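Local coordinates for thioredoxin domain-containing protein (Sinorhizobium meliloti, PDB 3U5R) that is of unknown function but belongs to the AhpC/TSA family with a thioredoxin-like domain and may have antioxidant or oxidoreductase activity, at residues S29-A38 and F148-H159; Q133-T144 and S198-T206. All coordinates share one frame; numbering follows the deposited sequence.

Contact 1 (S29-A38 and F148-H159)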
loop_
_atom_site.group_PDB
_atom_site.type_symbol
_atom_site.label_atom_id
_atom_site.label_comp_id
_atom_site.label_asym_id
_atom_site.label_seq_id
_atom_site.Cartn_x
_atom_site.Cartn_y
_atom_site.Cartn_z
ATOM N N SER A 29 11.936 -3.173 1.479
ATOM C CA SER A 29 11.466 -1.849 1.875
ATOM C C SER A 29 12.599 -1.205 2.717
ATOM O O SER A 29 13.460 -1.933 3.265
ATOM C CB SER A 29 10.182 -1.951 2.668
ATOM O OG SER A 29 10.284 -2.952 3.671
ATOM N N ASN A 30 12.606 0.121 2.767
ATOM C CA ASN A 30 13.496 0.878 3.651
ATOM C C ASN A 30 13.206 0.735 5.145
ATOM O O ASN A 30 12.079 0.402 5.528
ATOM C CB ASN A 30 13.469 2.357 3.270
ATOM C CG ASN A 30 14.130 2.633 1.898
ATOM O OD1 ASN A 30 15.129 1.989 1.536
ATOM N ND2 ASN A 30 13.614 3.635 1.165
ATOM N N SER A 31 14.221 1.010 5.995
ATOM C CA SER A 31 14.033 1.167 7.460
ATOM C C SER A 31 13.560 2.555 7.750
ATOM O O SER A 31 14.336 3.513 7.800
ATOM C CB SER A 31 15.316 0.996 8.239
ATOM O OG SER A 31 15.898 -0.209 7.808
ATOM N N ILE A 32 12.282 2.672 7.946
ATOM C CA ILE A 32 11.698 3.962 8.173
ATOM C C ILE A 32 11.385 3.949 9.638
ATOM O O ILE A 32 10.836 2.963 10.173
ATOM C CB ILE A 32 10.386 4.120 7.357
ATOM C CG1 ILE A 32 10.639 3.864 5.848
ATOM C CG2 ILE A 32 9.750 5.480 7.643
ATOM C CD1 ILE A 32 11.191 5.087 5.077
ATOM N N THR A 33 11.681 5.045 10.301
ATOM C CA THR A 33 11.526 5.084 11.732
ATOM C C THR A 33 10.055 5.059 12.128
ATOM O O THR A 33 9.293 5.878 11.630
ATOM C CB THR A 33 12.251 6.364 12.259
ATOM O OG1 THR A 33 13.639 6.140 11.956
ATOM C CG2 THR A 33 12.067 6.472 13.780
ATOM N N LEU A 34 9.665 4.157 13.034
ATOM C CA LEU A 34 8.285 4.205 13.528
ATOM C C LEU A 34 7.954 5.557 14.196
ATOM O O LEU A 34 8.826 6.131 14.904
ATOM C CB LEU A 34 7.984 3.038 14.504
ATOM C CG LEU A 34 8.078 1.639 13.880
ATOM C CD1 LEU A 34 7.750 0.532 14.963
ATOM C CD2 LEU A 34 7.117 1.555 12.630
ATOM N N GLY A 35 6.713 6.041 13.985
ATOM C CA GLY A 35 6.284 7.320 14.518
ATOM C C GLY A 35 6.257 8.402 13.471
ATOM O O GLY A 35 5.621 9.437 13.671
ATOM N N THR A 36 6.929 8.177 12.342
ATOM C CA THR A 36 7.022 9.195 11.337
ATOM C C THR A 36 5.586 9.549 10.912
ATOM O O THR A 36 4.720 8.647 10.754
ATOM C CB THR A 36 7.857 8.652 10.118
ATOM O OG1 THR A 36 9.159 8.311 10.614
ATOM C CG2 THR A 36 7.997 9.700 9.010
ATOM N N ARG A 37 5.311 10.833 10.723
ATOM C CA ARG A 37 3.980 11.272 10.222
ATOM C C ARG A 37 3.754 10.865 8.744
ATOM O O ARG A 37 4.694 10.836 7.963
ATOM C CB ARG A 37 3.918 12.786 10.284
ATOM C CG ARG A 37 3.604 13.284 11.641
ATOM C CD ARG A 37 2.507 14.338 11.467
ATOM N NE ARG A 37 1.185 13.722 11.228
ATOM C CZ ARG A 37 0.091 14.074 11.904
ATOM N NH1 ARG A 37 0.159 15.037 12.850
ATOM N NH2 ARG A 37 -1.075 13.489 11.640
ATOM N N ALA A 38 2.520 10.520 8.398
ATOM C CA ALA A 38 2.121 10.238 7.029
ATOM C C ALA A 38 2.235 11.560 6.246
ATOM O O ALA A 38 1.742 12.592 6.698
ATOM C CB ALA A 38 0.659 9.794 7.048
ATOM N N PHE A 148 2.534 0.862 4.575
ATOM C CA PHE A 148 2.783 1.771 5.701
ATOM C C PHE A 148 1.448 1.915 6.443
ATOM O O PHE A 148 0.489 2.454 5.865
ATOM C CB PHE A 148 3.195 3.173 5.176
ATOM C CG PHE A 148 4.504 3.242 4.375
ATOM C CD1 PHE A 148 4.595 2.810 3.049
ATOM C CD2 PHE A 148 5.647 3.845 4.942
ATOM C CE1 PHE A 148 5.791 2.888 2.342
ATOM C CE2 PHE A 148 6.825 3.983 4.237
ATOM C CZ PHE A 148 6.930 3.516 2.921
ATOM N N LEU A 149 1.349 1.467 7.704
ATOM C CA LEU A 149 0.139 1.597 8.446
ATOM C C LEU A 149 0.294 2.745 9.484
ATOM O O LEU A 149 1.273 2.720 10.260
ATOM C CB LEU A 149 -0.186 0.291 9.231
ATOM C CG LEU A 149 -1.512 0.259 10.020
ATOM C CD1 LEU A 149 -2.755 0.318 9.050
ATOM C CD2 LEU A 149 -1.527 -0.986 10.812
ATOM N N TYR A 150 -0.711 3.631 9.532
ATOM C CA TYR A 150 -0.781 4.769 10.453
ATOM C C TYR A 150 -1.959 4.636 11.415
ATOM O O TYR A 150 -3.024 4.110 11.045
ATOM C CB TYR A 150 -0.936 6.065 9.672
ATOM C CG TYR A 150 0.243 6.241 8.764
ATOM C CD1 TYR A 150 1.423 6.831 9.242
ATOM C CD2 TYR A 150 0.199 5.758 7.429
ATOM C CE1 TYR A 150 2.524 6.997 8.404
ATOM C CE2 TYR A 150 1.347 5.851 6.581
ATOM C CZ TYR A 150 2.486 6.479 7.096
ATOM O OH TYR A 150 3.618 6.572 6.300
ATOM N N ASP A 151 -1.805 5.223 12.603
ATOM C CA ASP A 151 -2.867 5.272 13.598
ATOM C C ASP A 151 -3.666 6.514 13.489
ATOM O O ASP A 151 -3.567 7.269 12.499
ATOM C CB ASP A 151 -2.276 5.055 15.014
ATOM C CG ASP A 151 -1.342 6.234 15.445
ATOM O OD1 ASP A 151 -1.308 7.298 14.761
ATOM O OD2 ASP A 151 -0.667 6.072 16.459
ATOM N N ARG A 152 -4.449 6.758 14.518
ATOM C CA ARG A 152 -5.440 7.836 14.583
ATOM C C ARG A 152 -4.754 9.215 14.400
ATOM O O ARG A 152 -5.333 10.121 13.798
ATOM C CB ARG A 152 -6.189 7.838 15.945
ATOM C CG ARG A 152 -7.054 6.559 16.321
ATOM C CD ARG A 152 -8.416 6.908 17.078
ATOM N NE ARG A 152 -9.216 7.818 16.205
ATOM C CZ ARG A 152 -10.509 7.680 15.890
ATOM N NH1 ARG A 152 -11.226 6.697 16.420
ATOM N NH2 ARG A 152 -11.079 8.535 15.038
ATOM N N GLU A 153 -3.518 9.355 14.878
ATOM C CA GLU A 153 -2.829 10.644 14.695
ATOM C C GLU A 153 -1.847 10.545 13.590
ATOM O O GLU A 153 -0.945 11.346 13.485
ATOM C CB GLU A 153 -2.154 11.069 16.021
ATOM C CG GLU A 153 -3.214 11.170 17.134
ATOM C CD GLU A 153 -4.079 12.445 17.035
ATOM O OE1 GLU A 153 -3.865 13.297 16.115
ATOM O OE2 GLU A 153 -4.956 12.612 17.929
ATOM N N ARG A 154 -2.056 9.554 12.699
ATOM C CA ARG A 154 -1.293 9.428 11.484
ATOM C C ARG A 154 0.172 9.349 11.769
ATOM O O ARG A 154 0.964 9.946 11.084
ATOM C CB ARG A 154 -1.648 10.504 10.464
ATOM C CG ARG A 154 -3.158 10.413 10.046
ATOM C CD ARG A 154 -3.518 9.024 9.437
ATOM N NE ARG A 154 -4.903 9.031 8.954
ATOM C CZ ARG A 154 -5.924 8.345 9.474
ATOM N NH1 ARG A 154 -5.755 7.448 10.475
ATOM N NH2 ARG A 154 -7.130 8.477 8.902
ATOM N N ARG A 155 0.529 8.580 12.800
ATOM C CA ARG A 155 1.917 8.251 13.033
ATOM C C ARG A 155 2.174 6.806 12.584
ATOM O O ARG A 155 1.324 5.927 12.846
ATOM C CB ARG A 155 2.274 8.356 14.517
ATOM C CG ARG A 155 1.764 9.647 15.164
ATOM C CD ARG A 155 2.243 10.938 14.394
ATOM N NE ARG A 155 1.517 12.131 14.906
ATOM C CZ ARG A 155 1.963 12.999 15.859
ATOM N NH1 ARG A 155 3.208 12.898 16.420
ATOM N NH2 ARG A 155 1.149 14.009 16.256
ATOM N N LEU A 156 3.344 6.558 11.994
ATOM C CA LEU A 156 3.612 5.209 11.435
ATOM C C LEU A 156 3.745 4.157 12.528
ATOM O O LEU A 156 4.575 4.296 13.439
ATOM C CB LEU A 156 4.885 5.217 10.590
ATOM C CG LEU A 156 5.299 3.913 9.860
ATOM C CD1 LEU A 156 4.329 3.581 8.716
ATOM C CD2 LEU A 156 6.733 4.083 9.279
ATOM N N VAL A 157 2.928 3.106 12.471
ATOM C CA VAL A 157 2.972 2.055 13.479
ATOM C C VAL A 157 3.374 0.731 12.950
ATOM O O VAL A 157 3.791 -0.133 13.730
ATOM C CB VAL A 157 1.637 1.865 14.223
ATOM C CG1 VAL A 157 1.364 3.087 15.211
ATOM C CG2 VAL A 157 0.385 1.724 13.211
ATOM N N TYR A 158 3.227 0.517 11.632
ATOM C CA TYR A 158 3.719 -0.746 11.080
ATOM C C TYR A 158 4.211 -0.471 9.683
ATOM O O TYR A 158 3.554 0.262 8.934
ATOM C CB TYR A 158 2.612 -1.850 11.065
ATOM C CG TYR A 158 3.049 -3.158 10.380
ATOM C CD1 TYR A 158 3.625 -4.186 11.134
ATOM C CD2 TYR A 158 2.907 -3.358 8.998
ATOM C CE1 TYR A 158 4.048 -5.412 10.535
ATOM C CE2 TYR A 158 3.315 -4.608 8.367
ATOM C CZ TYR A 158 3.880 -5.593 9.143
ATOM O OH TYR A 158 4.307 -6.748 8.621
ATOM N N HIS A 159 5.377 -1.031 9.358
ATOM C CA HIS A 159 5.995 -0.874 8.067
ATOM C C HIS A 159 6.631 -2.213 7.757
ATOM O O HIS A 159 7.591 -2.628 8.376
ATOM C CB HIS A 159 7.011 0.306 8.025
ATOM C CG HIS A 159 7.695 0.467 6.712
ATOM N ND1 HIS A 159 7.022 0.350 5.510
ATOM C CD2 HIS A 159 8.992 0.667 6.394
ATOM C CE1 HIS A 159 7.867 0.507 4.518
ATOM N NE2 HIS A 159 9.068 0.708 5.030
HETATM O O HOH W 1 10.398 1.500 2.085
HETATM O O HOH W 2 5.246 10.695 16.505
HETATM O O HOH W 3 5.710 7.801 7.292
#
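Leu156 is gripped at both backbone polar atoms by the loop 29-38. Gly35 N donates to Leu156 O (2.8 Å), and Leu156 N donates to Thr36 O. The loop thus lines strand 156-160, an edge strand of the central mixed sheet of this thioredoxin fold. That strand forms a beta hairpin with strand 146-150, closed by a type I turn at Asp151-Arg154 and marked by a classic bulge at Val157 and Tyr158. The Leu156 side chain has CG anti to the backbone N (chi1 -177°), which turns its branch to the loop: CD2 meets Ile32 CG2 at 3.7 Å, the two side chains crossing at about a right angle. Leu34 CD2 comes down on Leu156 CG at 4.1 Å. His159 lies further along the strand, its imidazole against Ile32. Its NE2 is 3.6 Å from Ile32 CG1, and Phe148 CE2 lies over one face of its imidazole. His159 ND1 bonds to Phe147 O. At the other end, Ala38 N donates to Arg154 O, and Ala38 CB sits over the centre of the Tyr150 ring, 3.6 Å from the centroid and 10° off the normal, a CH-pi contact. Replacing Tyr150 by an alanine would probably leave Ala38 CB without this ring and a gap beneath it, and water 3, which also bonds to Arg37 O, without its hydroxyl partner. Arg37 starts away from the hairpin but bends at chi2 and chi3, bringing its guanidinium back over the turn. Glu153 O lies over one face, at a poor angle for a bond, and Arg155 NE also lies over a face, toward the rim. The same oxygen, Glu153 O, accepts from Arg155 NE, which may soften the approach of two like charges, Arg37 NH1 and Arg155 NH2, 3.7 Å apart and not bonded.

Contact 2 (Q133-T144 and S198-T206)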
loop_
_atom_site.group_PDB
_atom_site.type_symbol
_atom_site.label_atom_id
_atom_site.label_comp_id
_atom_site.label_asym_id
_atom_site.label_seq_id
_atom_site.Cartn_x
_atom_site.Cartn_y
_atom_site.Cartn_z
ATOM N N GLN A 133 6.041 10.815 -9.012
ATOM C CA GLN A 133 6.759 10.008 -7.976
ATOM C C GLN A 133 7.119 10.815 -6.775
ATOM O O GLN A 133 7.843 10.324 -5.926
ATOM C CB GLN A 133 8.003 9.258 -8.550
ATOM C CG GLN A 133 7.690 8.732 -9.969
ATOM C CD GLN A 133 8.792 7.878 -10.548
ATOM O OE1 GLN A 133 9.917 8.341 -10.659
ATOM N NE2 GLN A 133 8.476 6.614 -10.904
ATOM N N SER A 134 6.583 12.034 -6.652
ATOM C CA SER A 134 6.885 12.840 -5.431
ATOM C C SER A 134 6.300 12.143 -4.170
ATOM O O SER A 134 6.898 12.156 -3.123
ATOM C CB SER A 134 6.318 14.268 -5.559
ATOM O OG SER A 134 4.901 14.213 -5.482
ATOM N N VAL A 135 5.143 11.489 -4.272
ATOM C CA VAL A 135 4.620 10.845 -3.069
ATOM C C VAL A 135 5.458 9.597 -2.668
ATOM O O VAL A 135 5.800 9.481 -1.514
ATOM C CB VAL A 135 3.088 10.523 -3.209
ATOM C CG1 VAL A 135 2.557 9.802 -1.976
ATOM C CG2 VAL A 135 2.314 11.878 -3.587
ATOM N N ALA A 136 5.788 8.708 -3.603
ATOM C CA ALA A 136 6.651 7.590 -3.277
ATOM C C ALA A 136 7.940 8.115 -2.575
ATOM O O ALA A 136 8.414 7.548 -1.583
ATOM C CB ALA A 136 7.005 6.807 -4.581
ATOM N N LYS A 137 8.499 9.203 -3.106
ATOM C CA LYS A 137 9.716 9.775 -2.477
ATOM C C LYS A 137 9.499 10.344 -1.089
ATOM O O LYS A 137 10.331 10.103 -0.180
ATOM C CB LYS A 137 10.316 10.878 -3.366
ATOM C CG LYS A 137 10.918 10.438 -4.663
ATOM C CD LYS A 137 11.718 11.685 -5.260
ATOM C CE LYS A 137 11.626 11.798 -6.777
ATOM N NZ LYS A 137 12.033 13.191 -7.236
ATOM N N ALA A 138 8.363 11.033 -0.865
ATOM C CA ALA A 138 8.063 11.561 0.488
ATOM C C ALA A 138 7.820 10.457 1.531
ATOM O O ALA A 138 8.161 10.653 2.681
ATOM C CB ALA A 138 6.820 12.572 0.476
ATOM N N TYR A 139 7.222 9.316 1.134
ATOM C CA TYR A 139 6.977 8.198 2.084
ATOM C C TYR A 139 8.232 7.376 2.276
ATOM O O TYR A 139 8.366 6.681 3.303
ATOM C CB TYR A 139 5.801 7.291 1.569
ATOM C CG TYR A 139 4.457 7.817 2.029
ATOM C CD1 TYR A 139 3.936 8.951 1.486
ATOM C CD2 TYR A 139 3.775 7.239 3.090
ATOM C CE1 TYR A 139 2.758 9.477 1.908
ATOM C CE2 TYR A 139 2.551 7.793 3.530
ATOM C CZ TYR A 139 2.078 8.883 2.945
ATOM O OH TYR A 139 0.911 9.444 3.389
ATOM N N GLY A 140 9.164 7.519 1.324
ATOM C CA GLY A 140 10.364 6.696 1.276
ATOM C C GLY A 140 10.029 5.239 0.924
ATOM O O GLY A 140 10.659 4.317 1.471
ATOM N N ALA A 141 9.056 5.043 0.016
ATOM C CA ALA A 141 8.821 3.755 -0.629
ATOM C C ALA A 141 9.990 3.343 -1.520
ATOM O O ALA A 141 10.595 4.181 -2.233
ATOM C CB ALA A 141 7.480 3.784 -1.469
ATOM N N ALA A 142 10.315 2.053 -1.486
ATOM C CA ALA A 142 11.431 1.522 -2.277
ATOM C C ALA A 142 11.017 0.390 -3.238
ATOM O O ALA A 142 11.657 0.184 -4.234
ATOM C CB ALA A 142 12.549 0.994 -1.372
ATOM N N CYS A 143 9.945 -0.341 -2.918
ATOM C CA CYS A 143 9.563 -1.499 -3.734
ATOM C C CYS A 143 8.041 -1.670 -3.754
ATOM O O CYS A 143 7.278 -0.950 -3.040
ATOM C CB CYS A 143 10.199 -2.741 -3.095
ATOM S SG CYS A 143 9.616 -3.059 -1.396
ATOM N N THR A 144 7.558 -2.615 -4.550
ATOM C CA THR A 144 6.109 -2.893 -4.562
ATOM C C THR A 144 6.023 -4.359 -4.190
ATOM O O THR A 144 6.691 -5.173 -4.829
ATOM C CB THR A 144 5.494 -2.643 -5.977
ATOM O OG1 THR A 144 6.171 -3.488 -6.914
ATOM C CG2 THR A 144 5.645 -1.105 -6.413
ATOM N N SER A 198 9.108 -5.751 3.684
ATOM C CA SER A 198 8.539 -6.422 2.520
ATOM C C SER A 198 9.638 -6.504 1.486
ATOM O O SER A 198 10.649 -5.797 1.563
ATOM C CB SER A 198 7.339 -5.644 1.934
ATOM O OG SER A 198 7.750 -4.327 1.614
ATOM N N ILE A 199 9.414 -7.355 0.501
ATOM C CA ILE A 199 10.305 -7.533 -0.629
ATOM C C ILE A 199 9.485 -7.364 -1.847
ATOM O O ILE A 199 8.352 -7.864 -1.901
ATOM C CB ILE A 199 10.798 -8.962 -0.667
ATOM C CG1 ILE A 199 11.565 -9.253 0.621
ATOM C CG2 ILE A 199 11.706 -9.205 -1.952
ATOM C CD1 ILE A 199 12.990 -8.753 0.613
ATOM N N GLY A 200 10.021 -6.669 -2.841
ATOM C CA GLY A 200 9.347 -6.692 -4.165
ATOM C C GLY A 200 10.213 -6.190 -5.308
ATOM O O GLY A 200 11.391 -5.999 -5.150
ATOM N N CYS A 201 9.596 -5.902 -6.447
ATOM C CA CYS A 201 10.248 -5.197 -7.491
ATOM C C CYS A 201 10.528 -3.777 -7.043
ATOM O O CYS A 201 9.646 -3.149 -6.439
ATOM C CB CYS A 201 9.294 -5.157 -8.669
ATOM S SG CYS A 201 9.109 -6.909 -9.346
ATOM N N ASN A 202 11.719 -3.246 -7.361
ATOM C CA ASN A 202 11.946 -1.821 -7.103
ATOM C C ASN A 202 10.854 -1.002 -7.781
ATOM O O ASN A 202 10.344 -1.351 -8.868
ATOM C CB ASN A 202 13.351 -1.308 -7.508
ATOM C CG ASN A 202 13.605 -1.428 -9.018
ATOM O OD1 ASN A 202 13.408 -2.492 -9.595
ATOM N ND2 ASN A 202 14.000 -0.316 -9.672
ATOM N N ILE A 203 10.481 0.089 -7.112
ATOM C CA ILE A 203 9.759 1.171 -7.751
ATOM C C ILE A 203 10.509 1.584 -9.004
ATOM O O ILE A 203 11.727 1.822 -9.000
ATOM C CB ILE A 203 9.535 2.370 -6.745
ATOM C CG1 ILE A 203 8.704 1.819 -5.565
ATOM C CG2 ILE A 203 8.930 3.643 -7.464
ATOM C CD1 ILE A 203 7.675 2.634 -4.947
ATOM N N LYS A 204 9.782 1.710 -10.108
ATOM C CA LYS A 204 10.458 2.061 -11.342
ATOM C C LYS A 204 10.552 3.578 -11.475
ATOM O O LYS A 204 9.706 4.197 -12.112
ATOM C CB LYS A 204 9.693 1.419 -12.501
ATOM C CG LYS A 204 9.596 -0.110 -12.337
ATOM C CD LYS A 204 11.023 -0.694 -12.281
ATOM C CE LYS A 204 11.088 -2.220 -12.473
ATOM N NZ LYS A 204 11.070 -2.968 -11.183
ATOM N N TRP A 205 11.579 4.148 -10.841
ATOM C CA TRP A 205 11.850 5.581 -10.856
ATOM C C TRP A 205 12.086 6.015 -12.314
ATOM O O TRP A 205 12.719 5.289 -13.083
ATOM C CB TRP A 205 13.127 5.851 -10.051
ATOM C CG TRP A 205 12.975 5.315 -8.677
ATOM C CD1 TRP A 205 13.577 4.220 -8.152
ATOM C CD2 TRP A 205 12.101 5.844 -7.644
ATOM N NE1 TRP A 205 13.155 4.033 -6.833
ATOM C CE2 TRP A 205 12.259 5.029 -6.506
ATOM C CE3 TRP A 205 11.203 6.926 -7.590
ATOM C CZ2 TRP A 205 11.544 5.246 -5.318
ATOM C CZ3 TRP A 205 10.503 7.159 -6.371
ATOM C CH2 TRP A 205 10.684 6.313 -5.268
ATOM N N THR A 206 11.522 7.157 -12.701
ATOM C CA THR A 206 11.813 7.755 -14.020
ATOM C C THR A 206 13.308 8.121 -14.032
ATOM O O THR A 206 13.824 8.561 -13.004
ATOM C CB THR A 206 10.986 9.014 -14.220
ATOM O OG1 THR A 206 11.460 10.007 -13.303
ATOM C CG2 THR A 206 9.576 8.764 -13.871
HETATM O O HOH W 4 13.587 1.897 -4.939
HETATM O O HOH W 5 7.666 -2.155 -9.233
#
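The indole of Trp205 meets backbone and amide oxygens at its edge: Ala141 O lies 3.4 Å from Trp205 CZ2, and Gln133 OE1 lies at the edge by Trp205 CE3. Over the centre of one face is Ile203 CG2, from the same segment, 3.6 Å above the plane of the Trp205 ring. Water 4 is also in the ring plane, accepting a hydrogen bond from Trp205 NE1 and donating to Ala142 O. Ala136 CB and Lys137 CG approach the six-membered ring obliquely, the first at 3.8 Å from Trp205 CH2. The second flat group is the Gln133 amide. Its NE2 donates to Lys204 O (3.0 Å), which lies in the amide plane, and also bonds to Ser100 O. Its OE1 accepts a nearly straight bond from Thr206 N (2.9 Å, 168°). The Gln133 chain is extended beyond CG (chi2 -174°), so the amide reaches the backbone just before and just after Trp205. Gln133 is the N-cap residue of helix 134-139, which ends in a Schellman motif with Gly140 at positive phi. After it the chain enters strand 143-144, an outer strand of a small antiparallel sheet of three, next to strand 199-202. Thr144 and Cys201 form the hydrogen-bonded pair, Thr144 N donating to Cys201 O (2.9 Å). Cys143 and Asn202 are the non-hydrogen-bonded pair. One step on, Ile203 N donates to Ala142 O, and Ile203 CD1 packs on Ala141 CB at 3.7 Å. Gly200 CA lies 3.1 Å from Thr144 O in a CA-H...O contact, a place where a side chain would clash.

Overall arrangement
The segments come in the order 29-38, 133-144, 148-159 and 198-206, so the two contacts interlock along the chain. Their centres are about 15 Å apart. Contact 1 lies at the edge of the central mixed sheet. Contact 2 joins helix 134-139 and the small antiparallel sheet, whose middle strand 199-202 is flanked by 143-144 and 27-28. The two meet directly: Ser29 N is 2.9 Å from Ser198 O and Asn30 ND2 3.0 Å from Gly140 O, both probable hydrogen bonds. Strand 143-144 is followed closely by strand 146-150. The first and last parts of the modelled chain thus meet beside the thioredoxin-fold core.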